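Local coordinates for protein dihydropyrimidinase (Brevibacillus agri, PDB 3SFW) that probably catalyses the zinc-dependent hydrolytic ring opening of dihydropyrimidines, as a dihydropyrimidinase of the amidohydrolase family, at residues Glu215-Ala220 and Val238-Ala243; Arg223-Thr228 and Ala233-Val238; Asp244-Ile249 and Gln297-Ser302. All coordinates share one frame; numbering follows the deposited sequence.

In the fold
All three contacts lie in the Amidohydrolase family barrel, and all three are largely buried. Contacts 1 and 2 share helix 214-230. Contact 2 packs it on strand 234-237, and contact 1 ties it to the loop that follows this strand. Contact 3 then joins the next helix, 243-254, to helix 295-305. The chemistry changes with place. Contact 1 is polar and sits beside the zinc site. Contact 2 is mostly apolar, with one backbone bond across it. Contact 3 meets through methyl groups, but its outer edge, with exposed Arg247, holds an acetate and borders the third subunit. Contacts 1 and 2 also touch the second subunit.

Contact 1: residues Glu215-Ala220 and Val238-Ala243; sequences EAEGEA and VHVSCA. With ZN (zinc ion), chain D.
Beside the two-zinc active site, Glu217 of helix 214-230 grips Ser241 in the loop that carries the zinc ligand His239. The Glu217 side chain is extended, with CG anti to the backbone N (chi1 172°). This carries the carboxylate across to the loop, where each oxygen meets a different donor of Ser241. Ser241 OG donates to Glu217 OE1 in a very short bond of 2.5 Å. Ser241 N donates to Glu217 OE2 at 2.9 Å, nearly straight at 173°, on the syn lone pair. The two bonds together hold the carboxylate against turning. Arg292 meets both ends of the short bond, as a salt bridge to Glu217 OE1 and a hydrogen bond to Ser241 OG. The loop follows strand 234-237 at its C-terminal end, where TIM-barrel enzymes keep their active sites. Cys242, at the N-cap position of the next helix, brings SG to 3.7 Å from Glu217 CD. Two residues before Ser241, His239 NE2 binds zinc at 2.2 Å. Two waters, His183 and the carboxylated Lys150 are further ligands of this ion. Val238 CG2 lies over the centre of the His239 ring, 3.4 Å above its plane.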
loop_
_atom_site.group_PDB
_atom_site.type_symbol
_atom_site.label_atom_id
_atom_site.label_comp_id
_atom_site.label_asym_id
_atom_site.label_seq_id
_atom_site.Cartn_x
_atom_site.Cartn_y
_atom_site.Cartn_z
ATOM N N GLU A 215 13.995 -1.054 10.077
ATOM C CA GLU A 215 12.657 -1.006 10.632
ATOM C C GLU A 215 12.521 0.059 11.723
ATOM O O GLU A 215 11.441 0.601 11.884
ATOM C CB GLU A 215 12.255 -2.380 11.163
ATOM C CG GLU A 215 12.095 -3.442 10.022
ATOM C CD GLU A 215 13.408 -4.119 9.491
ATOM O OE1 GLU A 215 14.537 -3.915 10.004
ATOM O OE2 GLU A 215 13.279 -4.887 8.509
ATOM N N ALA A 216 13.605 0.339 12.446
ATOM C CA ALA A 216 13.600 1.349 13.530
ATOM C C ALA A 216 13.514 2.778 12.944
ATOM O O ALA A 216 12.943 3.693 13.565
ATOM C CB ALA A 216 14.883 1.204 14.395
ATOM N N GLU A 217 14.164 2.963 11.792
ATOM C CA GLU A 217 14.088 4.233 11.071
ATOM C C GLU A 217 12.714 4.335 10.454
ATOM O O GLU A 217 12.053 5.383 10.521
ATOM C CB GLU A 217 15.173 4.332 10.004
ATOM C CG GLU A 217 14.979 5.567 9.125
ATOM C CD GLU A 217 16.027 5.710 8.032
ATOM O OE1 GLU A 217 17.163 5.208 8.160
ATOM O OE2 GLU A 217 15.741 6.412 7.069
ATOM N N GLY A 218 12.230 3.244 9.872
ATOM C CA GLY A 218 10.870 3.273 9.308
ATOM C C GLY A 218 9.843 3.653 10.386
ATOM O O GLY A 218 8.900 4.438 10.137
ATOM N N GLU A 219 9.933 2.994 11.532
ATOM C CA GLU A 219 8.939 3.249 12.587
ATOM C C GLU A 219 8.917 4.725 13.026
ATOM O O GLU A 219 7.865 5.369 13.052
ATOM C CB GLU A 219 9.196 2.369 13.815
ATOM C CG GLU A 219 8.098 2.524 14.917
ATOM C CD GLU A 219 8.256 3.795 15.729
ATOM O OE1 GLU A 219 9.404 4.148 16.116
ATOM O OE2 GLU A 219 7.209 4.492 15.899
ATOM N N ALA A 220 10.086 5.280 13.266
ATOM C CA ALA A 220 10.134 6.673 13.750
ATOM C C ALA A 220 9.705 7.629 12.644
ATOM O O ALA A 220 9.109 8.678 12.911
ATOM C CB ALA A 220 11.544 7.009 14.260
ATOM N N VAL A 238 15.129 14.262 7.880
ATOM C CA VAL A 238 16.529 14.419 7.430
ATOM C C VAL A 238 17.104 13.005 7.194
ATOM O O VAL A 238 16.538 12.016 7.663
ATOM C CB VAL A 238 17.448 15.152 8.470
ATOM C CG1 VAL A 238 16.855 16.534 8.856
ATOM C CG2 VAL A 238 17.621 14.302 9.750
ATOM N N HIS A 239 18.173 12.948 6.404
ATOM C CA HIS A 239 18.875 11.690 6.090
ATOM C C HIS A 239 17.956 10.466 6.041
ATOM O O HIS A 239 18.159 9.520 6.794
ATOM C CB HIS A 239 20.124 11.434 7.013
ATOM C CG HIS A 239 19.879 11.568 8.503
ATOM N ND1 HIS A 239 18.832 10.941 9.161
ATOM C CD2 HIS A 239 20.641 12.150 9.471
ATOM C CE1 HIS A 239 18.928 11.191 10.467
ATOM N NE2 HIS A 239 20.028 11.905 10.672
ATOM N N VAL A 240 17.066 10.426 5.046
ATOM C CA VAL A 240 16.305 9.188 4.752
ATOM C C VAL A 240 17.290 8.161 4.122
ATOM O O VAL A 240 17.994 8.492 3.154
ATOM C CB VAL A 240 15.125 9.501 3.772
ATOM C CG1 VAL A 240 14.387 8.198 3.351
ATOM C CG2 VAL A 240 14.146 10.456 4.438
ATOM N N SER A 241 17.442 6.971 4.742
ATOM C CA SER A 241 18.507 6.066 4.267
ATOM C C SER A 241 17.978 4.793 3.651
ATOM O O SER A 241 18.752 3.990 3.094
ATOM C CB SER A 241 19.462 5.698 5.427
ATOM O OG SER A 241 18.839 4.804 6.350
ATOM N N CYS A 242 16.697 4.512 3.848
ATOM C CA CYS A 242 16.199 3.172 3.526
ATOM C C CYS A 242 14.823 3.152 2.923
ATOM O O CYS A 242 14.034 4.113 3.043
ATOM C CB CYS A 242 16.221 2.255 4.744
ATOM S SG CYS A 242 15.087 2.725 6.079
ATOM N N ALA A 243 14.559 2.068 2.197
ATOM C CA ALA A 243 13.287 1.912 1.487
ATOM C C ALA A 243 12.093 1.937 2.426
ATOM O O ALA A 243 11.058 2.530 2.087
ATOM C CB ALA A 243 13.287 0.585 0.637
HETATM ZN ZN ZN D . 20.880 12.877 12.439
HETATM O O HOH W 1 22.051 13.479 14.080
HETATM O O HOH W 2 22.645 11.509 12.581
#

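Contact 2: residues Arg223-Thr228 and Ala233-Val238; sequences RAIALT and AQLYVV
With CG trans to the backbone N (chi1 179°) and chi2 at 74°, Leu235 brings CD2 against Ala224 and Ile225 of the helix. Thr228 has chi1 -61°, with OG1 beside its own N and CG2 turned to the strand. CD2 of Leu235 lies 3.9 Å from Ala224 CB. It is equally far from Ile225 CG1, and here the two side chains cross at about a right angle. Thr228 sits over the root of Leu235, with OG1 3.3 Å from Leu235 CB. Thr228 OG1 also folds back along the helix and donates to Ala224 O at 2.9 Å, from above the carbonyl plane. Thr228 N reaches the same oxygen from the opposite face, so two donors hold it. Thr228 CG2 covers the backbone of Ala233, 3.5 Å from its carbonyl carbon C. One bond crosses between the segments: Ala233 N donates to Thr228 O at 3.0 Å. It closes the short turn from helix to strand. Helix segment 223-228 runs nearly antiparallel to strand 234-237, their axes 8.5 Å apart at closest. Helix 214-230 belongs, with other helices, to the TIM-barrel beta-alpha-beta crossover joining parallel neighbours 180-182 and 234-237.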
loop_
_atom_site.group_PDB
_atom_site.type_symbol
_atom_site.label_atom_id
_atom_site.label_comp_id
_atom_site.label_asym_id
_atom_site.label_seq_id
_atom_site.Cartn_x
_atom_site.Cartn_y
_atom_site.Cartn_z
ATOM N N ARG A 223 5.979 7.504 12.676
ATOM C CA ARG A 223 5.480 8.182 13.882
ATOM C C ARG A 223 5.543 9.690 13.681
ATOM O O ARG A 223 4.565 10.405 13.974
ATOM C CB ARG A 223 6.290 7.762 15.106
ATOM C CG ARG A 223 5.895 8.521 16.399
ATOM C CD ARG A 223 6.216 7.635 17.623
ATOM N NE ARG A 223 7.476 6.893 17.447
ATOM C CZ ARG A 223 8.669 7.281 17.881
ATOM N NH1 ARG A 223 9.750 6.575 17.558
ATOM N NH2 ARG A 223 8.768 8.331 18.718
ATOM N N ALA A 224 6.666 10.188 13.163
ATOM C CA ALA A 224 6.760 11.648 12.964
ATOM C C ALA A 224 5.705 12.095 11.930
ATOM O O ALA A 224 5.066 13.155 12.082
ATOM C CB ALA A 224 8.161 12.012 12.510
ATOM N N ILE A 225 5.455 11.250 10.930
ATOM C CA ILE A 225 4.488 11.587 9.892
ATOM C C ILE A 225 3.058 11.627 10.464
ATOM O O ILE A 225 2.318 12.571 10.214
ATOM C CB ILE A 225 4.546 10.558 8.733
ATOM C CG1 ILE A 225 5.731 10.892 7.840
ATOM C CG2 ILE A 225 3.192 10.523 7.978
ATOM C CD1 ILE A 225 6.107 9.767 6.879
ATOM N N ALA A 226 2.715 10.669 11.316
ATOM C CA ALA A 226 1.382 10.636 11.907
ATOM C C ALA A 226 1.135 11.863 12.794
ATOM O O ALA A 226 0.047 12.473 12.758
ATOM C CB ALA A 226 1.207 9.349 12.762
ATOM N N LEU A 227 2.135 12.231 13.581
ATOM C CA LEU A 227 1.986 13.366 14.491
ATOM C C LEU A 227 1.909 14.651 13.675
ATOM O O LEU A 227 1.146 15.556 14.005
ATOM C CB LEU A 227 3.211 13.424 15.437
ATOM C CG LEU A 227 3.008 12.746 16.809
ATOM C CD1 LEU A 227 2.487 11.306 16.664
ATOM C CD2 LEU A 227 4.319 12.782 17.565
ATOM N N THR A 228 2.634 14.708 12.564
ATOM C CA THR A 228 2.520 15.848 11.647
ATOM C C THR A 228 1.101 15.970 11.063
ATOM O O THR A 228 0.552 17.052 11.056
ATOM C CB THR A 228 3.554 15.784 10.474
ATOM O OG1 THR A 228 4.868 15.805 11.035
ATOM C CG2 THR A 228 3.397 16.971 9.549
ATOM N N ALA A 233 0.665 19.959 10.261
ATOM C CA ALA A 233 1.893 20.771 10.252
ATOM C C ALA A 233 2.741 20.415 9.023
ATOM O O ALA A 233 2.224 19.869 8.032
ATOM C CB ALA A 233 2.668 20.530 11.551
ATOM N N GLN A 234 4.021 20.792 9.034
ATOM C CA GLN A 234 4.884 20.427 7.891
ATOM C C GLN A 234 6.177 19.807 8.418
ATOM O O GLN A 234 6.726 20.277 9.411
ATOM C CB GLN A 234 5.195 21.640 7.001
ATOM C CG GLN A 234 5.597 22.942 7.794
ATOM C CD GLN A 234 4.373 23.868 8.033
ATOM O OE1 GLN A 234 3.329 23.730 7.393
ATOM N NE2 GLN A 234 4.493 24.778 9.000
ATOM N N LEU A 235 6.624 18.712 7.781
ATOM C CA LEU A 235 7.670 17.864 8.344
ATOM C C LEU A 235 8.747 17.694 7.305
ATOM O O LEU A 235 8.445 17.533 6.117
ATOM C CB LEU A 235 7.099 16.455 8.669
ATOM C CG LEU A 235 8.135 15.456 9.253
ATOM C CD1 LEU A 235 8.431 15.869 10.750
ATOM C CD2 LEU A 235 7.517 14.054 9.251
ATOM N N TYR A 236 9.999 17.717 7.749
ATOM C CA TYR A 236 11.138 17.435 6.880
ATOM C C TYR A 236 11.977 16.335 7.528
ATOM O O TYR A 236 12.482 16.492 8.599
ATOM C CB TYR A 236 11.942 18.720 6.692
ATOM C CG TYR A 236 13.187 18.603 5.835
ATOM C CD1 TYR A 236 14.382 18.096 6.369
ATOM C CD2 TYR A 236 13.223 19.196 4.558
ATOM C CE1 TYR A 236 15.584 18.120 5.620
ATOM C CE2 TYR A 236 14.385 19.196 3.783
ATOM C CZ TYR A 236 15.553 18.652 4.309
ATOM O OH TYR A 236 16.740 18.806 3.621
ATOM N N VAL A 237 12.007 15.175 6.902
ATOM C CA VAL A 237 12.719 14.038 7.452
ATOM C C VAL A 237 14.161 14.096 6.963
ATOM O O VAL A 237 14.421 13.952 5.755
ATOM C CB VAL A 237 12.085 12.691 6.999
ATOM C CG1 VAL A 237 12.802 11.501 7.745
ATOM C CG2 VAL A 237 10.548 12.680 7.271
ATOM N N VAL A 238 15.129 14.262 7.880
ATOM C CA VAL A 238 16.529 14.419 7.430
ATOM C C VAL A 238 17.104 13.005 7.194
ATOM O O VAL A 238 16.538 12.016 7.663
ATOM C CB VAL A 238 17.448 15.152 8.470
ATOM C CG1 VAL A 238 16.855 16.534 8.856
ATOM C CG2 VAL A 238 17.621 14.302 9.750
#

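Contact 3: residues Asp244-Ile249 and Gln297-Ser302; sequences DAVRRI and QDVLWS. With ACT (acetate ion), chain C.
Val246 meets Val299 and Leu300 through methyl groups, and these apolar touches make up the direct contact between helices 243-254 and 295-305. The two methyls of Val246 have separate partners. Its CG1 lies 4.1 Å from Val299 CG1. Its CG2 packs closer, 3.7 Å from Leu300 CD2. Val246 holds CG1 trans to the backbone N (chi1 171°), which spreads the two branches over the facing helix. Both pairs of side chains cross obliquely. Val240 of the loop before helix 243-254 touches both Val246 and Leu300. The two helices are successive outer helices of the TIM-type barrel. One leads from strand 234-237 to 258-263, the other from 258-263 to 311-312, and they lie side by side on its outside. An alanine in place of Val299 would probably open a gap beside Val246 CG1.

The polar part lies at the outer edge. Arg247 is exposed, and its NH2 donates to acetate O at 3.0 Å in an almost straight bond of 178°. Val299 CG2 comes within 3.6 Å of the same acetate O. The acetate is probably from the crystallisation liquor, and its exact orientation is doubtful, since its methyl is modelled too close to Arg247. Glu254 of the third subunit packs on Val246, Arg247 and Val299.

A salt bridge lies within helix 243-254. Arg248 NE donates to Asp244 OD2 at 3.0 Å, and the oxygen lies in the guanidinium plane. The bond spans one helical turn, and the pair packs on Gly218 of helix 214-230.

The two segments thus meet through methyl packing alone, with no polar bond between them. Arg248 pairs with Asp244 in its own helix, and Arg247 meets an acetate at the outer edge.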
loop_
_atom_site.group_PDB
_atom_site.type_symbol
_atom_site.label_atom_id
_atom_site.label_comp_id
_atom_site.label_asym_id
_atom_site.label_seq_id
_atom_site.Cartn_x
_atom_site.Cartn_y
_atom_site.Cartn_z
ATOM N N ASP A 244 12.251 1.415 3.642
ATOM C CA ASP A 244 11.146 1.411 4.609
ATOM C C ASP A 244 10.667 2.861 4.830
ATOM O O ASP A 244 9.466 3.135 4.805
ATOM C CB ASP A 244 11.651 0.818 5.922
ATOM C CG ASP A 244 10.539 0.536 6.920
ATOM O OD1 ASP A 244 10.685 -0.467 7.653
ATOM O OD2 ASP A 244 9.557 1.313 7.038
ATOM N N ALA A 245 11.617 3.770 5.015
ATOM C CA ALA A 245 11.284 5.175 5.239
ATOM C C ALA A 245 10.757 5.841 3.970
ATOM O O ALA A 245 9.767 6.618 4.026
ATOM C CB ALA A 245 12.464 5.927 5.790
ATOM N N VAL A 246 11.384 5.545 2.834
ATOM C CA VAL A 246 10.885 6.097 1.561
ATOM C C VAL A 246 9.414 5.740 1.334
ATOM O O VAL A 246 8.599 6.600 1.007
ATOM C CB VAL A 246 11.709 5.578 0.362
ATOM C CG1 VAL A 246 11.023 5.994 -0.950
ATOM C CG2 VAL A 246 13.177 6.146 0.395
ATOM N N ARG A 247 9.060 4.475 1.557
ATOM C CA ARG A 247 7.663 4.036 1.347
ATOM C C ARG A 247 6.677 4.847 2.197
ATOM O O ARG A 247 5.587 5.165 1.748
ATOM C CB ARG A 247 7.508 2.527 1.712
ATOM C CG ARG A 247 8.285 1.653 0.760
ATOM C CD ARG A 247 8.505 0.245 1.343
ATOM N NE ARG A 247 9.457 -0.493 0.527
ATOM C CZ ARG A 247 10.088 -1.592 0.936
ATOM N NH1 ARG A 247 9.859 -2.059 2.157
ATOM N NH2 ARG A 247 10.949 -2.211 0.140
ATOM N N ARG A 248 7.041 5.109 3.449
ATOM C CA ARG A 248 6.174 5.843 4.371
ATOM C C ARG A 248 6.012 7.309 3.941
ATOM O O ARG A 248 4.902 7.879 3.993
ATOM C CB ARG A 248 6.712 5.772 5.786
ATOM C CG ARG A 248 6.483 4.383 6.452
ATOM C CD ARG A 248 7.379 4.252 7.596
ATOM N NE ARG A 248 7.358 2.905 8.219
ATOM C CZ ARG A 248 6.539 2.526 9.211
ATOM N NH1 ARG A 248 5.516 3.290 9.604
ATOM N NH2 ARG A 248 6.816 1.412 9.878
ATOM N N ILE A 249 7.099 7.894 3.472
ATOM C CA ILE A 249 7.071 9.295 2.999
ATOM C C ILE A 249 6.226 9.355 1.735
ATOM O O ILE A 249 5.365 10.239 1.583
ATOM C CB ILE A 249 8.492 9.846 2.756
ATOM C CG1 ILE A 249 9.164 10.086 4.113
ATOM C CG2 ILE A 249 8.458 11.222 2.003
ATOM C CD1 ILE A 249 10.716 10.250 4.021
ATOM N N GLN A 297 19.953 1.763 -2.071
ATOM C CA GLN A 297 20.453 2.961 -2.783
ATOM C C GLN A 297 19.525 3.259 -3.942
ATOM O O GLN A 297 19.176 4.432 -4.185
ATOM C CB GLN A 297 21.855 2.712 -3.339
ATOM C CG GLN A 297 22.899 2.531 -2.205
ATOM C CD GLN A 297 24.233 2.092 -2.742
ATOM O OE1 GLN A 297 24.362 1.761 -3.939
ATOM N NE2 GLN A 297 25.252 2.104 -1.877
ATOM N N ASP A 298 19.194 2.227 -4.731
ATOM C CA ASP A 298 18.388 2.533 -5.929
ATOM C C ASP A 298 16.980 3.031 -5.605
ATOM O O ASP A 298 16.384 3.797 -6.397
ATOM C CB ASP A 298 18.364 1.390 -6.954
ATOM C CG ASP A 298 19.595 1.426 -7.897
ATOM O OD1 ASP A 298 19.949 0.345 -8.402
ATOM O OD2 ASP A 298 20.227 2.512 -8.114
ATOM N N VAL A 299 16.440 2.567 -4.481
ATOM C CA VAL A 299 15.154 3.093 -4.010
ATOM C C VAL A 299 15.285 4.600 -3.669
ATOM O O VAL A 299 14.406 5.395 -4.014
ATOM C CB VAL A 299 14.633 2.303 -2.811
ATOM C CG1 VAL A 299 13.216 2.841 -2.365
ATOM C CG2 VAL A 299 14.479 0.775 -3.164
ATOM N N LEU A 300 16.387 4.990 -3.020
ATOM C CA LEU A 300 16.661 6.449 -2.802
ATOM C C LEU A 300 16.798 7.258 -4.122
ATOM O O LEU A 300 16.210 8.352 -4.276
ATOM C CB LEU A 300 17.926 6.649 -1.944
ATOM C CG LEU A 300 17.833 6.043 -0.542
ATOM C CD1 LEU A 300 19.215 6.110 0.099
ATOM C CD2 LEU A 300 16.800 6.762 0.363
ATOM N N TRP A 301 17.529 6.709 -5.088
ATOM C CA TRP A 301 17.696 7.392 -6.357
ATOM C C TRP A 301 16.352 7.523 -7.043
ATOM O O TRP A 301 16.046 8.591 -7.557
ATOM C CB TRP A 301 18.643 6.612 -7.302
ATOM C CG TRP A 301 20.160 6.792 -7.003
ATOM C CD1 TRP A 301 21.074 5.792 -6.679
ATOM C CD2 TRP A 301 20.900 7.988 -7.111
ATOM N NE1 TRP A 301 22.340 6.333 -6.570
ATOM C CE2 TRP A 301 22.256 7.685 -6.818
ATOM C CE3 TRP A 301 20.560 9.317 -7.442
ATOM C CZ2 TRP A 301 23.253 8.642 -6.877
ATOM C CZ3 TRP A 301 21.553 10.264 -7.441
ATOM C CH2 TRP A 301 22.881 9.928 -7.191
ATOM N N SER A 302 15.566 6.449 -7.033
ATOM C CA SER A 302 14.186 6.489 -7.613
ATOM C C SER A 302 13.349 7.584 -6.951
ATOM O O SER A 302 12.552 8.255 -7.599
ATOM C CB SER A 302 13.477 5.151 -7.390
ATOM O OG SER A 302 13.984 4.173 -8.260
HETATM C C ACT C . 10.815 -0.058 -2.902
HETATM O O ACT C . 11.430 -1.117 -2.629
HETATM O OXT ACT C . 10.728 0.346 -4.128
HETATM C CH3 ACT C . 10.243 0.686 -1.802
#